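Long-range contacts in Thiol:disulfide interchange protein DsbL (Escherichia coli, PDB 3C7M), which helps form disulfide bonds in the periplasm, transferring its own disulfide to other proteins and working with DsbI to oxidise the sulfotransferase AssT: residues Val74-Asp79 / Ser91-Ala96; Lys23-Ala28 / Ala99-Tyr104; Met8-Pro13 / Lys171-Thr176; Lys12-Ala17 / Ala165-Gly170. All coordinates share one frame; numbering follows the deposited sequence. Where two conformers were deposited one is given.

Contact 1. Residues Val74-Asp79 / Ser91-Ala96; sequences VLINKD and SQFKKA
Leu75 and Ile76 of helix 65-81 pack on Phe93 and Ala96 of helix 92-106, and Asp79 of the first helix meets the start of the second. The two short segments run nearly antiparallel. The tight side is apolar. Leu75 CD1 presses on Ala96 CB at 3.4 Å, closer than usual for two carbons. Ile76 lays CG1 over one face of the Phe93 ring, 3.8 Å from the ring centroid, in a CH-pi contact. Phe72 meets the same ring edge-to-face.

Next to this packing, the Asp79 carboxylate takes three donors from the helix start. OD1 uses its syn lone pair for Gln92 N, 3.0 Å away. OD2 receives Phe93 N at 2.9 Å, also on the syn side. Ser91 OG donates to OD2 from above the carboxylate plane, at 2.8 Å. Ser91 is the N-cap and its OG also accepts from Lys94 N.

The solvent side is looser and polar. Lys78, bent at its last torsion (chi4 -74°), brings NZ to 2.8 Å from Gln92 OE1. A water donates to both Gln92 OE1 and Asp79 OD1. The amide nitrogen of Gln92 bonds Ala128 O.

A carboxylate facing the amide groups of a helix start, with so many donors, is probably kept ionised, and its charge would suit the positive end of the helix dipole.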
loop_
_atom_site.group_PDB
_atom_site.type_symbol
_atom_site.label_atom_id
_atom_site.label_comp_id
_atom_site.label_asym_id
_atom_site.label_seq_id
_atom_site.Cartn_x
_atom_site.Cartn_y
_atom_site.Cartn_z
ATOM N N VAL A 74 9.455 4.520 5.258
ATOM C CA VAL A 74 10.118 4.583 6.565
ATOM C C VAL A 74 9.347 3.748 7.588
ATOM O O VAL A 74 9.924 2.909 8.285
ATOM C CB VAL A 74 10.298 6.037 7.044
ATOM C CG1 VAL A 74 10.578 6.089 8.548
ATOM C CG2 VAL A 74 11.424 6.709 6.257
ATOM N N LEU A 75 8.033 3.941 7.646
ATOM C CA LEU A 75 7.252 3.312 8.709
ATOM C C LEU A 75 7.071 1.813 8.514
ATOM O O LEU A 75 7.086 1.068 9.489
ATOM C CB LEU A 75 5.912 4.025 8.909
ATOM C CG LEU A 75 6.042 5.503 9.307
ATOM C CD1 LEU A 75 4.687 6.175 9.332
ATOM C CD2 LEU A 75 6.775 5.695 10.650
ATOM N N ILE A 76 6.927 1.376 7.264
ATOM C CA ILE A 76 6.856 -0.064 6.967
ATOM C C ILE A 76 8.144 -0.760 7.378
ATOM O O ILE A 76 8.111 -1.812 8.007
ATOM C CB ILE A 76 6.524 -0.350 5.478
ATOM C CG1 ILE A 76 5.050 -0.063 5.232
ATOM C CG2 ILE A 76 6.809 -1.818 5.124
ATOM C CD1 ILE A 76 4.676 0.014 3.761
ATOM N N ASN A 77 9.275 -0.166 7.028
ATOM C CA ASN A 77 10.563 -0.738 7.422
ATOM C C ASN A 77 10.758 -0.795 8.934
ATOM O O ASN A 77 11.262 -1.790 9.458
ATOM C CB ASN A 77 11.707 -0.033 6.703
ATOM C CG ASN A 77 11.921 -0.588 5.300
ATOM O OD1 ASN A 77 12.508 -1.665 5.129
ATOM N ND2 ASN A 77 11.424 0.126 4.290
ATOM N N LYS A 78 10.323 0.249 9.633
ATOM C CA LYS A 78 10.365 0.253 11.089
ATOM C C LYS A 78 9.475 -0.848 11.678
ATOM O O LYS A 78 9.934 -1.631 12.517
ATOM C CB LYS A 78 9.991 1.625 11.641
ATOM C CG LYS A 78 10.379 1.813 13.091
ATOM C CD LYS A 78 10.203 3.257 13.497
ATOM C CE LYS A 78 10.654 3.501 14.928
ATOM N NZ LYS A 78 9.697 2.945 15.910
ATOM N N ASP A 79 8.220 -0.928 11.228
ATOM C CA ASP A 79 7.290 -1.965 11.714
ATOM C C ASP A 79 7.847 -3.372 11.466
ATOM O O ASP A 79 7.863 -4.214 12.373
ATOM C CB ASP A 79 5.907 -1.838 11.057
ATOM C CG ASP A 79 5.117 -0.625 11.542
ATOM O OD1 ASP A 79 5.360 -0.123 12.663
ATOM O OD2 ASP A 79 4.226 -0.185 10.782
ATOM N N SER A 91 1.025 -0.738 14.749
ATOM C CA SER A 91 1.702 -0.427 13.480
ATOM C C SER A 91 1.720 1.073 13.218
ATOM O O SER A 91 0.666 1.716 13.147
ATOM C CB SER A 91 1.053 -1.163 12.308
ATOM O OG SER A 91 1.448 -0.622 11.046
ATOM N N GLN A 92 2.922 1.625 13.100
ATOM C CA GLN A 92 3.084 3.041 12.780
ATOM C C GLN A 92 2.646 3.344 11.346
ATOM O O GLN A 92 2.043 4.388 11.085
ATOM C CB GLN A 92 4.519 3.487 13.043
ATOM C CG GLN A 92 4.850 3.530 14.535
ATOM C CD GLN A 92 6.270 3.978 14.804
ATOM O OE1 GLN A 92 7.217 3.205 14.647
ATOM N NE2 GLN A 92 6.427 5.230 15.223
ATOM N N PHE A 93 2.926 2.424 10.427
ATOM C CA PHE A 93 2.462 2.582 9.047
ATOM C C PHE A 93 0.943 2.710 9.014
ATOM O O PHE A 93 0.408 3.619 8.376
ATOM C CB PHE A 93 2.921 1.416 8.164
ATOM C CG PHE A 93 2.155 1.296 6.874
ATOM C CD1 PHE A 93 2.368 2.201 5.838
ATOM C CD2 PHE A 93 1.216 0.284 6.696
ATOM C CE1 PHE A 93 1.672 2.099 4.647
ATOM C CE2 PHE A 93 0.512 0.167 5.503
ATOM C CZ PHE A 93 0.736 1.081 4.474
ATOM N N LYS A 94 0.253 1.800 9.704
ATOM C CA LYS A 94 -1.203 1.811 9.738
ATOM C C LYS A 94 -1.742 3.155 10.236
ATOM O O LYS A 94 -2.673 3.720 9.653
ATOM C CB LYS A 94 -1.715 0.674 10.614
ATOM C CG LYS A 94 -3.215 0.585 10.654
ATOM C CD LYS A 94 -3.680 -0.675 11.363
ATOM C CE LYS A 94 -5.149 -0.549 11.720
ATOM N NZ LYS A 94 -5.697 -1.878 12.122
ATOM N N LYS A 95 -1.124 3.681 11.286
ATOM C CA LYS A 95 -1.556 4.948 11.858
ATOM C C LYS A 95 -1.391 6.089 10.863
ATOM O O LYS A 95 -2.306 6.900 10.686
ATOM C CB LYS A 95 -0.785 5.239 13.142
ATOM C CG LYS A 95 -1.147 4.302 14.286
ATOM C CD LYS A 95 -0.331 4.594 15.530
ATOM C CE LYS A 95 -0.673 3.626 16.658
ATOM N NZ LYS A 95 0.195 3.881 17.850
ATOM N N ALA A 96 -0.230 6.151 10.214
ATOM C CA ALA A 96 0.001 7.193 9.219
ATOM C C ALA A 96 -0.944 7.059 8.029
ATOM O O ALA A 96 -1.502 8.057 7.558
ATOM C CB ALA A 96 1.450 7.190 8.748
HETATM O O HOH W 1 7.053 0.529 14.618
#

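Contact 2. Residues Lys23-Ala28 / Ala99-Tyr104; sequences KVFSYA and AYYAAY
The turn between strand 20-25 and the redox-active Cys29 and Cys32 sets Tyr27 and Ala28 against Tyr101 and Tyr104 of helix 92-106. Tyr104 receives this turn on its ring. It sets CG across from its backbone N (chi1 -176°), which carries the ring out to the turn. Ala28 CA lies over the ring face, 4.0 Å from the centroid and 15° off the normal. Ala28 CB reaches Tyr104 CZ at 3.8 Å and also lies over the centre of the Tyr27 ring, so the methyl group fills the corner between two aromatics. Those rings form an offset edge-to-face pair. The edge of Tyr27 points toward the face of Tyr104, with planes at 84° and centroids 5.6 Å apart. Tyr27 OH bonds Tyr64 N.

An ST turn shapes the chain here: Ser26 OG accepts from Ala28 N at 3.0 Å. It leads into the thioredoxin-type CxxC, whose disulfide is absent in this reduced form. The carbonyl oxygens of this turn face the helix. Tyr27 O and Ser26 O both lie at the edge of the Tyr101 ring, near its plane, and Tyr27 O is 3.4 Å from Tyr101 CD1. Tyr27 O also accepts a hydrogen bond from His105 NE2.

Tyr101 reaches back along the turn toward the strand. Its OH comes obliquely to the Phe25 ring, 3.3 Å from Phe25 CD2. The same OH bonds Asp36 OD2, which also forms a salt bridge with Lys23 NZ. Phe25 and Tyr101 both touch Cys32. Tyr104 makes a cation-pi contact with Arg110, and its side chain comes within about 4 Å of a bound cadmium ion.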
loop_
_atom_site.group_PDB
_atom_site.type_symbol
_atom_site.label_atom_id
_atom_site.label_comp_id
_atom_site.label_asym_id
_atom_site.label_seq_id
_atom_site.Cartn_x
_atom_site.Cartn_y
_atom_site.Cartn_z
ATOM N N LYS A 23 -0.228 -4.784 -2.629
ATOM C CA LYS A 23 -1.333 -3.872 -2.874
ATOM C C LYS A 23 -0.776 -2.528 -3.302
ATOM O O LYS A 23 -0.201 -1.797 -2.486
ATOM C CB LYS A 23 -2.231 -3.706 -1.648
ATOM C CG LYS A 23 -3.429 -2.799 -1.928
ATOM C CD LYS A 23 -4.059 -2.260 -0.666
ATOM C CE LYS A 23 -3.063 -1.364 0.056
ATOM N NZ LYS A 23 -3.752 -0.290 0.806
ATOM N N VAL A 24 -0.925 -2.218 -4.585
ATOM C CA VAL A 24 -0.551 -0.898 -5.080
ATOM C C VAL A 24 -1.661 0.070 -4.690
ATOM O O VAL A 24 -2.836 -0.175 -4.961
ATOM C CB VAL A 24 -0.311 -0.880 -6.604
ATOM C CG1 VAL A 24 0.183 0.503 -7.037
ATOM C CG2 VAL A 24 0.708 -1.958 -6.987
ATOM N N PHE A 25 -1.299 1.159 -4.021
ATOM C CA PHE A 25 -2.311 2.106 -3.558
ATOM C C PHE A 25 -1.773 3.523 -3.562
ATOM O O PHE A 25 -0.575 3.740 -3.739
ATOM C CB PHE A 25 -2.819 1.724 -2.157
ATOM C CG PHE A 25 -1.885 2.115 -1.043
ATOM C CD1 PHE A 25 -0.638 1.489 -0.895
ATOM C CD2 PHE A 25 -2.234 3.132 -0.160
ATOM C CE1 PHE A 25 0.238 1.870 0.127
ATOM C CE2 PHE A 25 -1.359 3.509 0.859
ATOM C CZ PHE A 25 -0.131 2.873 0.999
ATOM N N SER A 26 -2.684 4.475 -3.386
ATOM C CA SER A 26 -2.320 5.884 -3.197
ATOM C C SER A 26 -3.152 6.469 -2.079
ATOM O O SER A 26 -4.349 6.193 -1.987
ATOM C CB SER A 26 -2.591 6.684 -4.472
ATOM O OG SER A 26 -2.560 8.083 -4.212
ATOM N N TYR A 27 -2.532 7.296 -1.241
ATOM C CA TYR A 27 -3.263 7.993 -0.187
ATOM C C TYR A 27 -4.436 8.807 -0.770
ATOM O O TYR A 27 -5.449 9.028 -0.095
ATOM C CB TYR A 27 -2.316 8.912 0.603
ATOM C CG TYR A 27 -1.995 10.200 -0.125
ATOM C CD1 TYR A 27 -1.027 10.239 -1.127
ATOM C CD2 TYR A 27 -2.683 11.375 0.174
ATOM C CE1 TYR A 27 -0.751 11.416 -1.819
ATOM C CE2 TYR A 27 -2.410 12.552 -0.501
ATOM C CZ TYR A 27 -1.453 12.569 -1.489
ATOM O OH TYR A 27 -1.188 13.744 -2.143
ATOM N N ALA A 28 -4.290 9.250 -2.020
ATOM C CA ALA A 28 -5.253 10.171 -2.641
ATOM C C ALA A 28 -6.384 9.460 -3.385
ATOM O O ALA A 28 -7.228 10.106 -4.017
ATOM C CB ALA A 28 -4.529 11.134 -3.559
ATOM N N ALA A 99 -4.382 8.205 8.898
ATOM C CA ALA A 99 -4.357 9.648 9.127
ATOM C C ALA A 99 -4.418 10.396 7.796
ATOM O O ALA A 99 -5.142 11.391 7.673
ATOM C CB ALA A 99 -3.124 10.051 9.912
ATOM N N TYR A 100 -3.663 9.922 6.803
ATOM C CA TYR A 100 -3.701 10.549 5.482
ATOM C C TYR A 100 -5.034 10.349 4.789
ATOM O O TYR A 100 -5.552 11.275 4.181
ATOM C CB TYR A 100 -2.558 10.059 4.582
ATOM C CG TYR A 100 -1.223 10.650 4.962
ATOM C CD1 TYR A 100 -1.057 12.030 5.080
ATOM C CD2 TYR A 100 -0.125 9.832 5.195
ATOM C CE1 TYR A 100 0.180 12.579 5.433
ATOM C CE2 TYR A 100 1.105 10.364 5.545
ATOM C CZ TYR A 100 1.256 11.742 5.660
ATOM O OH TYR A 100 2.487 12.260 6.013
ATOM N N TYR A 101 -5.588 9.144 4.869
ATOM C CA TYR A 101 -6.889 8.912 4.267
ATOM C C TYR A 101 -7.940 9.835 4.896
ATOM O O TYR A 101 -8.721 10.459 4.176
ATOM C CB TYR A 101 -7.321 7.464 4.469
ATOM C CG TYR A 101 -6.740 6.414 3.542
ATOM C CD1 TYR A 101 -6.464 6.681 2.191
ATOM C CD2 TYR A 101 -6.534 5.122 4.014
ATOM C CE1 TYR A 101 -5.965 5.673 1.348
ATOM C CE2 TYR A 101 -6.045 4.124 3.195
ATOM C CZ TYR A 101 -5.765 4.400 1.864
ATOM O OH TYR A 101 -5.286 3.393 1.050
ATOM N N ALA A 102 -7.948 9.925 6.226
ATOM C CA ALA A 102 -8.923 10.780 6.919
ATOM C C ALA A 102 -8.729 12.247 6.551
ATOM O O ALA A 102 -9.695 12.953 6.250
ATOM C CB ALA A 102 -8.860 10.584 8.426
ATOM N N ALA A 103 -7.480 12.706 6.560
ATOM C CA ALA A 103 -7.194 14.104 6.239
ATOM C C ALA A 103 -7.624 14.443 4.815
ATOM O O ALA A 103 -8.354 15.404 4.599
ATOM C CB ALA A 103 -5.708 14.422 6.457
ATOM N N TYR A 104 -7.176 13.649 3.850
ATOM C CA TYR A 104 -7.437 13.925 2.445
ATOM C C TYR A 104 -8.912 13.750 2.062
ATOM O O TYR A 104 -9.489 14.630 1.431
ATOM C CB TYR A 104 -6.532 13.057 1.554
ATOM C CG TYR A 104 -6.674 13.350 0.081
ATOM C CD1 TYR A 104 -7.688 12.755 -0.662
ATOM C CD2 TYR A 104 -5.806 14.218 -0.567
ATOM C CE1 TYR A 104 -7.841 13.015 -2.019
ATOM C CE2 TYR A 104 -5.944 14.493 -1.929
ATOM C CZ TYR A 104 -6.966 13.886 -2.646
ATOM O OH TYR A 104 -7.123 14.140 -3.995
#

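Contact 3. Residues Met8-Pro13 / Lys171-Thr176; sequences MVLEKP and KYLIYT
Met8 is folded back on itself, with CG between the backbone N and the carbonyl carbon (chi1 59°) and further bends at chi2 and chi3. This brings CG to Tyr175 and turns SD over Leu173. Met8 CG is 3.4 Å from Tyr175 OH, and the two side chains cross at about a right angle. Met8 SD touches Leu173 CB at 3.8 Å. Leu173 puts CG opposite its own backbone N (chi1 172°), and its CD2 meets Leu10 CD2 at 3.9 Å. Ile160 of helix 154-161 covers Met8, Leu10 and Leu173.

The backbones pair as antiparallel strands. Met8 and Leu173 form a hydrogen-bonded pair, with Met8 N to Leu173 O and Leu173 N to Met8 O both at 2.9 Å. Leu10 N extends the pairing to Lys171 O, also at 2.9 Å. Val9 and Tyr172 are the non-hydrogen-bonded pair.

The other face of the sheet carries Val9, whose CG2 lies 3.9 Å from Tyr172 CE1. Lys171 runs extended beside Val9 and lays CG over the centre of the Tyr172 ring. A classic beta bulge puts both Lys171 and Tyr172 across from Val168. Tyr172 also touches Leu192 of helix 182-193.

The chemistry is that of a sheet edge: main-chain bonds join strand 7-9 to the sheet, apolar side chains pack on the face of Met8 and Leu173, and the aliphatic chain of Lys171 lies beside Val9.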
loop_
_atom_site.group_PDB
_atom_site.type_symbol
_atom_site.label_atom_id
_atom_site.label_comp_id
_atom_site.label_asym_id
_atom_site.label_seq_id
_atom_site.Cartn_x
_atom_site.Cartn_y
_atom_site.Cartn_z
ATOM N N MET A 8 -6.155 -10.769 -14.188
ATOM C CA MET A 8 -5.379 -10.837 -15.424
ATOM C C MET A 8 -3.920 -11.137 -15.084
ATOM O O MET A 8 -3.505 -11.036 -13.920
ATOM C CB MET A 8 -5.534 -9.556 -16.254
ATOM C CG MET A 8 -5.114 -8.258 -15.564
ATOM S SD MET A 8 -3.341 -7.916 -15.612
ATOM C CE MET A 8 -3.061 -7.614 -17.360
ATOM N N VAL A 9 -3.153 -11.534 -16.092
ATOM C CA VAL A 9 -1.741 -11.836 -15.915
ATOM C C VAL A 9 -0.921 -10.658 -16.430
ATOM O O VAL A 9 -1.040 -10.267 -17.594
ATOM C CB VAL A 9 -1.321 -13.132 -16.657
ATOM C CG1 VAL A 9 0.142 -13.449 -16.391
ATOM C CG2 VAL A 9 -2.205 -14.308 -16.228
ATOM N N LEU A 10 -0.099 -10.091 -15.548
ATOM C CA LEU A 10 0.781 -8.985 -15.911
ATOM C C LEU A 10 1.796 -9.444 -16.947
ATOM O O LEU A 10 2.462 -10.467 -16.765
ATOM C CB LEU A 10 1.525 -8.446 -14.681
ATOM C CG LEU A 10 0.706 -7.771 -13.573
ATOM C CD1 LEU A 10 1.584 -7.476 -12.370
ATOM C CD2 LEU A 10 0.046 -6.503 -14.072
ATOM N N GLU A 11 1.921 -8.694 -18.038
ATOM C CA GLU A 11 2.918 -9.038 -19.052
ATOM C C GLU A 11 4.322 -8.754 -18.523
ATOM O O GLU A 11 5.272 -9.477 -18.839
ATOM C CB GLU A 11 2.654 -8.311 -20.375
ATOM C CG GLU A 11 3.508 -8.808 -21.556
ATOM C CD GLU A 11 3.273 -10.273 -21.908
ATOM O OE1 GLU A 11 2.157 -10.785 -21.675
ATOM O OE2 GLU A 11 4.213 -10.915 -22.422
ATOM N N LYS A 12 4.447 -7.709 -17.708
ATOM C CA LYS A 12 5.699 -7.443 -17.010
ATOM C C LYS A 12 5.446 -7.591 -15.507
ATOM O O LYS A 12 4.931 -6.673 -14.864
ATOM C CB LYS A 12 6.245 -6.052 -17.349
ATOM C CG LYS A 12 7.620 -5.764 -16.744
ATOM C CD LYS A 12 8.033 -4.310 -16.899
ATOM C CE LYS A 12 9.298 -4.017 -16.101
ATOM N NZ LYS A 12 9.692 -2.576 -16.154
ATOM N N PRO A 13 5.764 -8.767 -14.956
ATOM C CA PRO A 13 5.563 -8.991 -13.528
ATOM C C PRO A 13 6.387 -8.056 -12.649
ATOM O O PRO A 13 7.368 -7.461 -13.102
ATOM C CB PRO A 13 6.041 -10.434 -13.334
ATOM C CG PRO A 13 5.874 -11.070 -14.677
ATOM C CD PRO A 13 6.265 -9.981 -15.629
ATOM N N LYS A 171 2.555 -11.476 -10.236
ATOM C CA LYS A 171 2.145 -11.925 -11.571
ATOM C C LYS A 171 0.657 -11.760 -11.861
ATOM O O LYS A 171 0.264 -11.407 -12.977
ATOM C CB LYS A 171 2.568 -13.387 -11.776
ATOM C CG LYS A 171 2.132 -14.027 -13.087
ATOM C CD LYS A 171 2.803 -15.376 -13.281
ATOM C CE LYS A 171 2.386 -16.015 -14.597
ATOM N NZ LYS A 171 3.067 -17.322 -14.795
ATOM N N TYR A 172 -0.175 -12.015 -10.856
ATOM C CA TYR A 172 -1.617 -12.078 -11.071
ATOM C C TYR A 172 -2.306 -10.882 -10.453
ATOM O O TYR A 172 -2.372 -10.765 -9.233
ATOM C CB TYR A 172 -2.180 -13.388 -10.500
ATOM C CG TYR A 172 -1.502 -14.613 -11.075
ATOM C CD1 TYR A 172 -1.812 -15.061 -12.362
ATOM C CD2 TYR A 172 -0.543 -15.312 -10.344
ATOM C CE1 TYR A 172 -1.182 -16.181 -12.908
ATOM C CE2 TYR A 172 0.098 -16.438 -10.885
ATOM C CZ TYR A 172 -0.235 -16.859 -12.167
ATOM O OH TYR A 172 0.381 -17.973 -12.706
ATOM N N LEU A 173 -2.803 -9.992 -11.308
ATOM C CA LEU A 173 -3.482 -8.785 -10.873
ATOM C C LEU A 173 -4.988 -9.016 -10.775
ATOM O O LEU A 173 -5.665 -9.294 -11.774
ATOM C CB LEU A 173 -3.174 -7.624 -11.831
ATOM C CG LEU A 173 -3.936 -6.300 -11.663
ATOM C CD1 LEU A 173 -3.861 -5.757 -10.250
ATOM C CD2 LEU A 173 -3.400 -5.254 -12.629
ATOM N N ILE A 174 -5.519 -8.892 -9.566
ATOM C CA ILE A 174 -6.960 -9.009 -9.387
ATOM C C ILE A 174 -7.674 -7.793 -9.984
ATOM O O ILE A 174 -7.170 -6.675 -9.901
ATOM C CB ILE A 174 -7.311 -9.186 -7.896
ATOM C CG1 ILE A 174 -6.689 -10.497 -7.389
ATOM C CG2 ILE A 174 -8.835 -9.133 -7.667
ATOM C CD1 ILE A 174 -6.725 -10.684 -5.879
ATOM N N TYR A 175 -8.824 -8.010 -10.621
ATOM C CA TYR A 175 -9.654 -6.887 -11.033
ATOM C C TYR A 175 -10.476 -6.417 -9.837
ATOM O O TYR A 175 -11.383 -7.122 -9.372
ATOM C CB TYR A 175 -10.572 -7.253 -12.215
ATOM C CG TYR A 175 -9.865 -7.246 -13.557
ATOM C CD1 TYR A 175 -9.407 -6.051 -14.115
ATOM C CD2 TYR A 175 -9.649 -8.427 -14.263
ATOM C CE1 TYR A 175 -8.751 -6.034 -15.340
ATOM C CE2 TYR A 175 -8.997 -8.421 -15.495
ATOM C CZ TYR A 175 -8.546 -7.222 -16.020
ATOM O OH TYR A 175 -7.896 -7.222 -17.239
ATOM N N THR A 176 -10.154 -5.227 -9.339
ATOM C CA THR A 176 -10.819 -4.672 -8.162
ATOM C C THR A 176 -12.348 -4.672 -8.261
ATOM O O THR A 176 -13.034 -4.990 -7.293
ATOM C CB THR A 176 -10.260 -3.269 -7.830
ATOM O OG1 THR A 176 -8.871 -3.396 -7.516
ATOM C CG2 THR A 176 -10.994 -2.630 -6.651
#

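Contact 4. Residues Lys12-Ala17 / Ala165-Gly170; sequences KPIPNA and AYVVNG
Ile14 and Val167 point their side chains toward each other, and Ala17 turns its methyl group to Gly170. The contact is made mostly by small groups and backbone. With CG1 beside its backbone N (chi1 -60°), Ile14 extends CD1 to Val167 CG1, a light apolar touch at 4.3 Å. Val157 of helix 154-161 packs on both of these side chains, and Ile22 of strand 20-25 also touches Ile14. Ala17 CB rests on the bare backbone of Gly170, 3.7 Å from its CA. Gly170 has no side chain, and this lets the 12-17 loop lie directly against the turn.

The carbonyl oxygen of Gly170 faces the loop and takes one hydrogen bond from it. Ile14 N donates to Gly170 O at 2.9 Å, in the carbonyl plane and on a lone pair. The proline before it comes alongside the same oxygen, with Pro13 CB 3.3 Å from Gly170 O. The side chain of Asn169 leaves its backbone away from the loop, yet Asn169 CA approaches Ala17 O at 3.3 Å, a CA-H...O contact. That oxygen also accepts from Thr20 OG1. Asn169 OD1 in turn accepts from Thr20 N, so the start of strand 20-25 is tied to the turn as well.

Asn169 and Gly170 both have positive phi, 55° and 71°. They are the two central residues of a type I' turn, a tight reversal common in beta hairpins. Here it links strands 165-168 and 172-174, the hairpin of the thioredoxin fold.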
loop_
_atom_site.group_PDB
_atom_site.type_symbol
_atom_site.label_atom_id
_atom_site.label_comp_id
_atom_site.label_asym_id
_atom_site.label_seq_id
_atom_site.Cartn_x
_atom_site.Cartn_y
_atom_site.Cartn_z
ATOM N N LYS A 12 4.447 -7.709 -17.708
ATOM C CA LYS A 12 5.699 -7.443 -17.010
ATOM C C LYS A 12 5.446 -7.591 -15.507
ATOM O O LYS A 12 4.931 -6.673 -14.864
ATOM C CB LYS A 12 6.245 -6.052 -17.349
ATOM C CG LYS A 12 7.620 -5.764 -16.744
ATOM C CD LYS A 12 8.033 -4.310 -16.899
ATOM C CE LYS A 12 9.298 -4.017 -16.101
ATOM N NZ LYS A 12 9.692 -2.576 -16.154
ATOM N N PRO A 13 5.764 -8.767 -14.956
ATOM C CA PRO A 13 5.563 -8.991 -13.528
ATOM C C PRO A 13 6.387 -8.056 -12.649
ATOM O O PRO A 13 7.368 -7.461 -13.102
ATOM C CB PRO A 13 6.041 -10.434 -13.334
ATOM C CG PRO A 13 5.874 -11.070 -14.677
ATOM C CD PRO A 13 6.265 -9.981 -15.629
ATOM N N ILE A 14 5.969 -7.925 -11.396
ATOM C CA ILE A 14 6.765 -7.251 -10.384
ATOM C C ILE A 14 7.825 -8.256 -9.936
ATOM O O ILE A 14 7.487 -9.374 -9.532
ATOM C CB ILE A 14 5.904 -6.820 -9.172
ATOM C CG1 ILE A 14 4.793 -5.863 -9.608
ATOM C CG2 ILE A 14 6.772 -6.181 -8.086
ATOM C CD1 ILE A 14 3.749 -5.596 -8.528
ATOM N N PRO A 15 9.112 -7.881 -10.033
ATOM C CA PRO A 15 10.214 -8.784 -9.677
ATOM C C PRO A 15 10.337 -9.003 -8.173
ATOM O O PRO A 15 9.824 -8.198 -7.388
ATOM C CB PRO A 15 11.453 -8.054 -10.205
ATOM C CG PRO A 15 11.060 -6.604 -10.218
ATOM C CD PRO A 15 9.589 -6.568 -10.510
ATOM N N ASN A 16 11.006 -10.091 -7.789
ATOM C CA ASN A 16 11.307 -10.389 -6.382
ATOM C C ASN A 16 10.077 -10.321 -5.486
ATOM O O ASN A 16 10.098 -9.697 -4.415
ATOM C CB ASN A 16 12.406 -9.460 -5.858
ATOM C CG ASN A 16 13.592 -9.389 -6.790
ATOM O OD1 ASN A 16 13.931 -8.318 -7.305
ATOM N ND2 ASN A 16 14.215 -10.533 -7.038
ATOM N N ALA A 17 9.012 -10.979 -5.931
ATOM C CA ALA A 17 7.712 -10.899 -5.270
ATOM C C ALA A 17 7.119 -12.281 -4.967
ATOM O O ALA A 17 5.902 -12.431 -4.854
ATOM C CB ALA A 17 6.753 -10.063 -6.111
ATOM N N ALA A 165 -4.543 -1.928 -6.630
ATOM C CA ALA A 165 -4.164 -3.046 -7.484
ATOM C C ALA A 165 -3.573 -4.139 -6.592
ATOM O O ALA A 165 -2.444 -4.020 -6.091
ATOM C CB ALA A 165 -3.176 -2.585 -8.550
ATOM N N TYR A 166 -4.358 -5.194 -6.378
ATOM C CA TYR A 166 -3.909 -6.341 -5.592
ATOM C C TYR A 166 -3.286 -7.372 -6.514
ATOM O O TYR A 166 -3.943 -7.866 -7.436
ATOM C CB TYR A 166 -5.065 -6.973 -4.827
ATOM C CG TYR A 166 -5.717 -6.073 -3.806
ATOM C CD1 TYR A 166 -6.788 -5.254 -4.160
ATOM C CD2 TYR A 166 -5.296 -6.071 -2.470
ATOM C CE1 TYR A 166 -7.421 -4.440 -3.216
ATOM C CE2 TYR A 166 -5.931 -5.261 -1.518
ATOM C CZ TYR A 166 -6.991 -4.451 -1.903
ATOM O OH TYR A 166 -7.631 -3.629 -0.994
ATOM N N VAL A 167 -2.020 -7.674 -6.255
ATOM C CA VAL A 167 -1.219 -8.553 -7.102
ATOM C C VAL A 167 -0.706 -9.749 -6.297
ATOM O O VAL A 167 -0.140 -9.588 -5.216
ATOM C CB VAL A 167 -0.020 -7.784 -7.715
ATOM C CG1 VAL A 167 0.825 -8.711 -8.591
ATOM C CG2 VAL A 167 -0.502 -6.576 -8.535
ATOM N N VAL A 168 -0.906 -10.949 -6.832
ATOM C CA VAL A 168 -0.435 -12.164 -6.182
ATOM C C VAL A 168 0.839 -12.647 -6.852
ATOM O O VAL A 168 0.870 -12.841 -8.077
ATOM C CB VAL A 168 -1.509 -13.283 -6.236
ATOM C CG1 VAL A 168 -1.026 -14.535 -5.517
ATOM C CG2 VAL A 168 -2.814 -12.798 -5.623
ATOM N N ASN A 169 1.880 -12.816 -6.037
ATOM C CA ASN A 169 3.188 -13.332 -6.468
ATOM C C ASN A 169 3.830 -12.556 -7.611
ATOM O O ASN A 169 4.569 -13.117 -8.431
ATOM C CB ASN A 169 3.100 -14.833 -6.767
ATOM C CG ASN A 169 2.836 -15.637 -5.521
ATOM O OD1 ASN A 169 3.027 -15.148 -4.406
ATOM N ND2 ASN A 169 2.395 -16.876 -5.697
ATOM N N GLY A 170 3.540 -11.259 -7.646
ATOM C CA GLY A 170 4.061 -10.356 -8.670
ATOM C C GLY A 170 3.493 -10.542 -10.065
ATOM O O GLY A 170 3.865 -9.815 -10.972
#

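How the contacts relate
Contacts 1 and 2 both use helix 92-106 and touch through Phe93 and Phe25. Both are buried. Contact 1 joins apolar helix packing to a carboxylate that takes hydrogen bonds from the start of helix 92-106, whereas contact 2 is aromatic and lies next to the redox cysteines. Contacts 3 and 4 sit together at the other end of the sheet, with centres about 7 Å apart, and share Lys12 and Pro13. Contact 3 is partly exposed at an outer strand and rests on main-chain bonds. Contact 4 is more buried and depends on a hairpin turn. The sheet joins the two halves: strand 20-25 of contact 2 neighbours strand 165-168 of contact 4. Contact 1 reaches neither 3 nor 4.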